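Local atomic coordinates of adenylyl-sulfate kinase 1, chloroplastic (Arabidopsis thaliana, PDB entry 3UIE), a protein that catalyses the ATP-dependent phosphorylation of adenosine 5'-phosphosulfate to 3'-phosphoadenylyl sulfate, the activated form of sulfate, in the chloroplast. Residues S117-E121 and G122-E126; G190-N194 and K195-Q199. All blocks are in the same frame, centred on the assembly; numbering follows the deposited sequence. Where two conformers were deposited one is given.

Both contacts are local and sit at the same end of the P-loop kinase fold. Contact 1 leads from helix 109-117 into strand 124-129, an inner strand of the parallel sheet between strands 26-31 and 171-173. It runs from an exposed turn, Pro-120 to Gly-122, to buried Asp-123 and Phe-124, the latter's side chain about 12 Å from the bound adenosine-5'-phosphosulfate. Contact 2, away from the annotated sites, closes helix 181-195 with several helix-end bonds, burying Leu-192 and Leu-198 while Asp-193 to Lys-195 stay exposed. They meet directly: Tyr-197 OH probably bonds Asp-123 OD1 and lies doubtfully close to Gly-122 O, and Tyr-191 CE2 packs 3.9 Å from Val-125 CG1.

Contact 1: S117-E121 and G122-E126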
loop_
_atom_site.group_PDB
_atom_site.type_symbol
_atom_site.label_atom_id
_atom_site.label_comp_id
_atom_site.label_asym_id
_atom_site.label_seq_id
_atom_site.Cartn_x
_atom_site.Cartn_y
_atom_site.Cartn_z
ATOM N N SER A 117 14.094 6.629 6.954
ATOM C CA SER A 117 14.615 5.685 7.940
ATOM C C SER A 117 13.843 4.359 7.960
ATOM O O SER A 117 14.338 3.360 8.488
ATOM C CB SER A 117 14.630 6.304 9.337
ATOM O OG SER A 117 13.318 6.468 9.842
ATOM N N LEU A 118 12.641 4.354 7.387
ATOM C CA LEU A 118 11.823 3.136 7.289
ATOM C C LEU A 118 12.449 2.146 6.327
ATOM O O LEU A 118 12.176 0.949 6.386
ATOM C CB LEU A 118 10.408 3.455 6.808
ATOM C CG LEU A 118 9.479 4.237 7.736
ATOM C CD1 LEU A 118 8.105 4.459 7.079
ATOM C CD2 LEU A 118 9.344 3.505 9.069
ATOM N N LEU A 119 13.307 2.648 5.448
ATOM C CA LEU A 119 13.821 1.839 4.355
ATOM C C LEU A 119 15.306 1.572 4.500
ATOM O O LEU A 119 16.025 2.374 5.082
ATOM C CB LEU A 119 13.527 2.515 3.010
ATOM C CG LEU A 119 12.066 2.368 2.584
ATOM C CD1 LEU A 119 11.452 3.698 2.272
ATOM C CD2 LEU A 119 11.951 1.415 1.404
ATOM N N PRO A 120 15.768 0.436 3.962
ATOM C CA PRO A 120 17.201 0.125 3.933
ATOM C C PRO A 120 17.964 1.220 3.191
ATOM O O PRO A 120 17.396 1.878 2.322
ATOM C CB PRO A 120 17.258 -1.188 3.138
ATOM C CG PRO A 120 15.877 -1.763 3.237
ATOM C CD PRO A 120 14.958 -0.588 3.279
ATOM N N GLU A 121 19.233 1.422 3.532
ATOM C CA GLU A 121 20.035 2.414 2.843
ATOM C C GLU A 121 20.004 2.147 1.345
ATOM O O GLU A 121 20.139 1.004 0.912
ATOM C CB GLU A 121 21.479 2.389 3.355
ATOM C CG GLU A 121 22.308 3.590 2.932
ATOM C CD GLU A 121 21.944 4.847 3.701
ATOM O OE1 GLU A 121 21.245 4.733 4.732
ATOM O OE2 GLU A 121 22.357 5.947 3.274
ATOM N N GLY A 122 19.814 3.201 0.559
ATOM C CA GLY A 122 19.740 3.076 -0.888
ATOM C C GLY A 122 18.338 2.948 -1.476
ATOM O O GLY A 122 18.114 3.343 -2.620
ATOM N N ASP A 123 17.396 2.428 -0.699
ATOM C CA ASP A 123 16.049 2.141 -1.215
ATOM C C ASP A 123 15.124 3.361 -1.235
ATOM O O ASP A 123 13.985 3.258 -1.672
ATOM C CB ASP A 123 15.370 1.020 -0.419
ATOM C CG ASP A 123 16.001 -0.340 -0.655
ATOM O OD1 ASP A 123 16.848 -0.469 -1.565
ATOM O OD2 ASP A 123 15.635 -1.280 0.076
ATOM N N PHE A 124 15.612 4.501 -0.749
ATOM C CA PHE A 124 14.805 5.713 -0.681
ATOM C C PHE A 124 15.507 6.815 -1.460
ATOM O O PHE A 124 16.598 7.245 -1.094
ATOM C CB PHE A 124 14.617 6.122 0.777
ATOM C CG PHE A 124 13.685 7.281 0.981
ATOM C CD1 PHE A 124 12.341 7.055 1.211
ATOM C CD2 PHE A 124 14.157 8.592 0.981
ATOM C CE1 PHE A 124 11.472 8.095 1.432
ATOM C CE2 PHE A 124 13.288 9.646 1.202
ATOM C CZ PHE A 124 11.932 9.385 1.430
ATOM N N VAL A 125 14.892 7.247 -2.553
ATOM C CA VAL A 125 15.486 8.244 -3.427
ATOM C C VAL A 125 14.682 9.518 -3.320
ATOM O O VAL A 125 13.587 9.613 -3.870
ATOM C CB VAL A 125 15.480 7.773 -4.886
ATOM C CG1 VAL A 125 16.177 8.811 -5.792
ATOM C CG2 VAL A 125 16.149 6.394 -4.991
ATOM N N GLU A 126 15.226 10.502 -2.609
ATOM C CA GLU A 126 14.510 11.754 -2.393
ATOM C C GLU A 126 14.733 12.683 -3.576
ATOM O O GLU A 126 15.865 13.023 -3.907
ATOM C CB GLU A 126 14.986 12.398 -1.091
ATOM C CG GLU A 126 14.140 13.555 -0.600
ATOM C CD GLU A 126 14.539 13.992 0.797
ATOM O OE1 GLU A 126 15.636 13.599 1.245
ATOM O OE2 GLU A 126 13.751 14.715 1.451
#
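Pro-120 and Asp-123 are the ends of a type II beta turn that delivers the chain into strand 124-129 of the parallel sheet. The turn is closed by Asp-123 N, which donates to Pro-120 O at 3.1 Å in a fairly straight bond (162° at the hydrogen) although the donor is tilted from the carbonyl plane. Gly-122 holds the third position with positive phi, where a CB would clash with Glu-121 O. The side chains of the two end residues also meet. With CG beside its own backbone N (chi1 -70°), Asp-123 crosses the proline obliquely and brings one carboxylate oxygen, OD2, to the ring, 3.2 Å from Pro-120 CG and 3.3 Å from Pro-120 CD. The other oxygen, OD1, probably hydrogen-bonds Tyr-197 OH, while OD2 also forms a long, weak ion pair with Lys-14 NZ. Replacing Asp-123 by an alanine would probably cost Tyr-197 OH a likely partner and open a gap beside the Pro-120 ring. Leu-119 divides its two methyls between Asp-123 and Phe-124. CD2 rests 3.9 Å from Asp-123 CB, and CD1 turns to Phe-124, whose ring packs against Trp-29 and Val-27 of strand 26-31. The leucine and phenylalanine side chains cross at about a right angle, and Leu-119 CD1 meets the ring at its edge, near the ring plane, 3.6 Å from Phe-124 CD1.

Contact 2: G190-N194 and K195-Q199; sequences GYLDN and KGYLQ
The C-terminal end of helix 181-195 brings Tyr-191 and Lys-195 together one turn apart. Lys-195 N donates to Tyr-191 O at 2.9 Å in an ordinary i to i-4 helical bond, and the lysine chain bends at chi2 (-75°) to run obliquely across the phenol. Its CG sits over one face of the Tyr-191 ring, 4.1 Å from the centroid and offset toward the rim, a CH-pi contact, while CE continues along to lie 3.8 Å from Tyr-191 OH. Past Lys-195 the chain leaves the helix in a Schellman motif. Gly-196 adopts positive phi (89°), where a side chain would press on the carbonyl oxygen of Lys-195, and two amides turn back into the last turn: Tyr-197 N reaches Leu-192 O at 3.0 Å, and Gly-196 N takes Asp-193 O from well above the carbonyl plane, at the same length. Asp-193 O also accepts from a water that in turn receives Leu-198 N, so the type I turn from Gly-196 to Gln-199 is tied to the helix end through solvent. The apolar pair usual beside such a motif is present here, Leu-192 and Tyr-197 crossing at about a right angle with 4.0 Å between their CD2 atoms. Leu-198 folds back toward the helix and splits its methyls, CD2 meeting Leu-192 CB and CD1 resting 3.8 Å from both CA and CB of Asp-193. Outside these residues, Tyr-197 OH reaches the turn at Gly-122 and Asp-123, and Lys-24 NZ is hydrogen-bonded to Gly-196 O and Gln-199 O.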
loop_
_atom_site.group_PDB
_atom_site.type_symbol
_atom_site.label_atom_id
_atom_site.label_comp_id
_atom_site.label_asym_id
_atom_site.label_seq_id
_atom_site.Cartn_x
_atom_site.Cartn_y
_atom_site.Cartn_z
ATOM N N GLY A 190 17.945 7.524 -15.693
ATOM C CA GLY A 190 19.380 7.313 -15.798
ATOM C C GLY A 190 20.001 7.032 -14.448
ATOM O O GLY A 190 20.867 6.177 -14.320
ATOM N N TYR A 191 19.561 7.759 -13.432
ATOM C CA TYR A 191 20.059 7.559 -12.080
ATOM C C TYR A 191 19.679 6.164 -11.567
ATOM O O TYR A 191 20.527 5.433 -11.040
ATOM C CB TYR A 191 19.534 8.663 -11.156
ATOM C CG TYR A 191 19.898 8.503 -9.698
ATOM C CD1 TYR A 191 20.976 9.209 -9.139
ATOM C CD2 TYR A 191 19.155 7.669 -8.872
ATOM C CE1 TYR A 191 21.301 9.061 -7.789
ATOM C CE2 TYR A 191 19.473 7.514 -7.538
ATOM C CZ TYR A 191 20.535 8.204 -7.001
ATOM O OH TYR A 191 20.811 8.027 -5.668
ATOM N N LEU A 192 18.412 5.789 -11.739
ATOM C CA LEU A 192 17.947 4.474 -11.284
ATOM C C LEU A 192 18.696 3.373 -12.027
ATOM O O LEU A 192 19.083 2.360 -11.442
ATOM C CB LEU A 192 16.438 4.322 -11.503
ATOM C CG LEU A 192 15.588 5.292 -10.674
ATOM C CD1 LEU A 192 14.112 5.236 -11.071
ATOM C CD2 LEU A 192 15.780 5.049 -9.170
ATOM N N ASP A 193 18.888 3.572 -13.326
ATOM C CA ASP A 193 19.558 2.566 -14.132
ATOM C C ASP A 193 20.992 2.358 -13.631
ATOM O O ASP A 193 21.428 1.214 -13.388
ATOM C CB ASP A 193 19.560 3.000 -15.591
ATOM C CG ASP A 193 20.043 1.914 -16.521
ATOM O OD1 ASP A 193 20.454 0.849 -16.030
ATOM O OD2 ASP A 193 20.022 2.133 -17.748
ATOM N N ASN A 194 21.722 3.458 -13.463
ATOM C CA ASN A 194 23.093 3.377 -12.964
ATOM C C ASN A 194 23.203 2.763 -11.568
ATOM O O ASN A 194 24.148 2.038 -11.297
ATOM C CB ASN A 194 23.787 4.752 -13.002
ATOM C CG ASN A 194 24.313 5.103 -14.379
ATOM O OD1 ASN A 194 24.091 4.371 -15.341
ATOM N ND2 ASN A 194 25.017 6.227 -14.480
ATOM N N LYS A 195 22.246 3.064 -10.687
ATOM C CA LYS A 195 22.260 2.514 -9.332
ATOM C C LYS A 195 21.805 1.047 -9.289
ATOM O O LYS A 195 21.868 0.405 -8.242
ATOM C CB LYS A 195 21.419 3.362 -8.375
ATOM C CG LYS A 195 22.014 4.724 -8.092
ATOM C CD LYS A 195 23.209 4.619 -7.148
ATOM C CE LYS A 195 23.825 5.982 -6.901
ATOM N NZ LYS A 195 24.819 5.933 -5.798
ATOM N N GLY A 196 21.361 0.520 -10.427
ATOM C CA GLY A 196 21.058 -0.897 -10.544
ATOM C C GLY A 196 19.637 -1.289 -10.179
ATOM O O GLY A 196 19.353 -2.470 -10.006
ATOM N N TYR A 197 18.738 -0.311 -10.081
ATOM C CA TYR A 197 17.350 -0.580 -9.689
ATOM C C TYR A 197 16.473 -1.131 -10.817
ATOM O O TYR A 197 15.354 -1.576 -10.569
ATOM C CB TYR A 197 16.716 0.680 -9.066
ATOM C CG TYR A 197 17.163 0.894 -7.642
ATOM C CD1 TYR A 197 17.110 -0.144 -6.731
ATOM C CD2 TYR A 197 17.687 2.111 -7.222
ATOM C CE1 TYR A 197 17.537 0.016 -5.438
ATOM C CE2 TYR A 197 18.122 2.287 -5.915
ATOM C CZ TYR A 197 18.041 1.226 -5.030
ATOM O OH TYR A 197 18.463 1.349 -3.728
ATOM N N LEU A 198 16.985 -1.131 -12.045
ATOM C CA LEU A 198 16.175 -1.549 -13.181
ATOM C C LEU A 198 16.505 -2.964 -13.644
ATOM O O LEU A 198 16.178 -3.354 -14.755
ATOM C CB LEU A 198 16.281 -0.550 -14.333
ATOM C CG LEU A 198 16.038 0.900 -13.920
ATOM C CD1 LEU A 198 15.958 1.807 -15.137
ATOM C CD2 LEU A 198 14.751 1.013 -13.090
ATOM N N GLN A 199 17.141 -3.734 -12.770
ATOM C CA GLN A 199 17.371 -5.147 -13.031
ATOM C C GLN A 199 17.367 -5.862 -11.691
ATOM O O GLN A 199 17.684 -5.262 -10.670
ATOM C CB GLN A 199 18.725 -5.345 -13.704
ATOM C CG GLN A 199 19.877 -5.069 -12.760
ATOM C CD GLN A 199 21.225 -5.052 -13.447
ATOM O OE1 GLN A 199 21.315 -4.948 -14.671
ATOM N NE2 GLN A 199 22.288 -5.154 -12.655
HETATM O O HOH W 1 19.491 -1.070 -13.427
#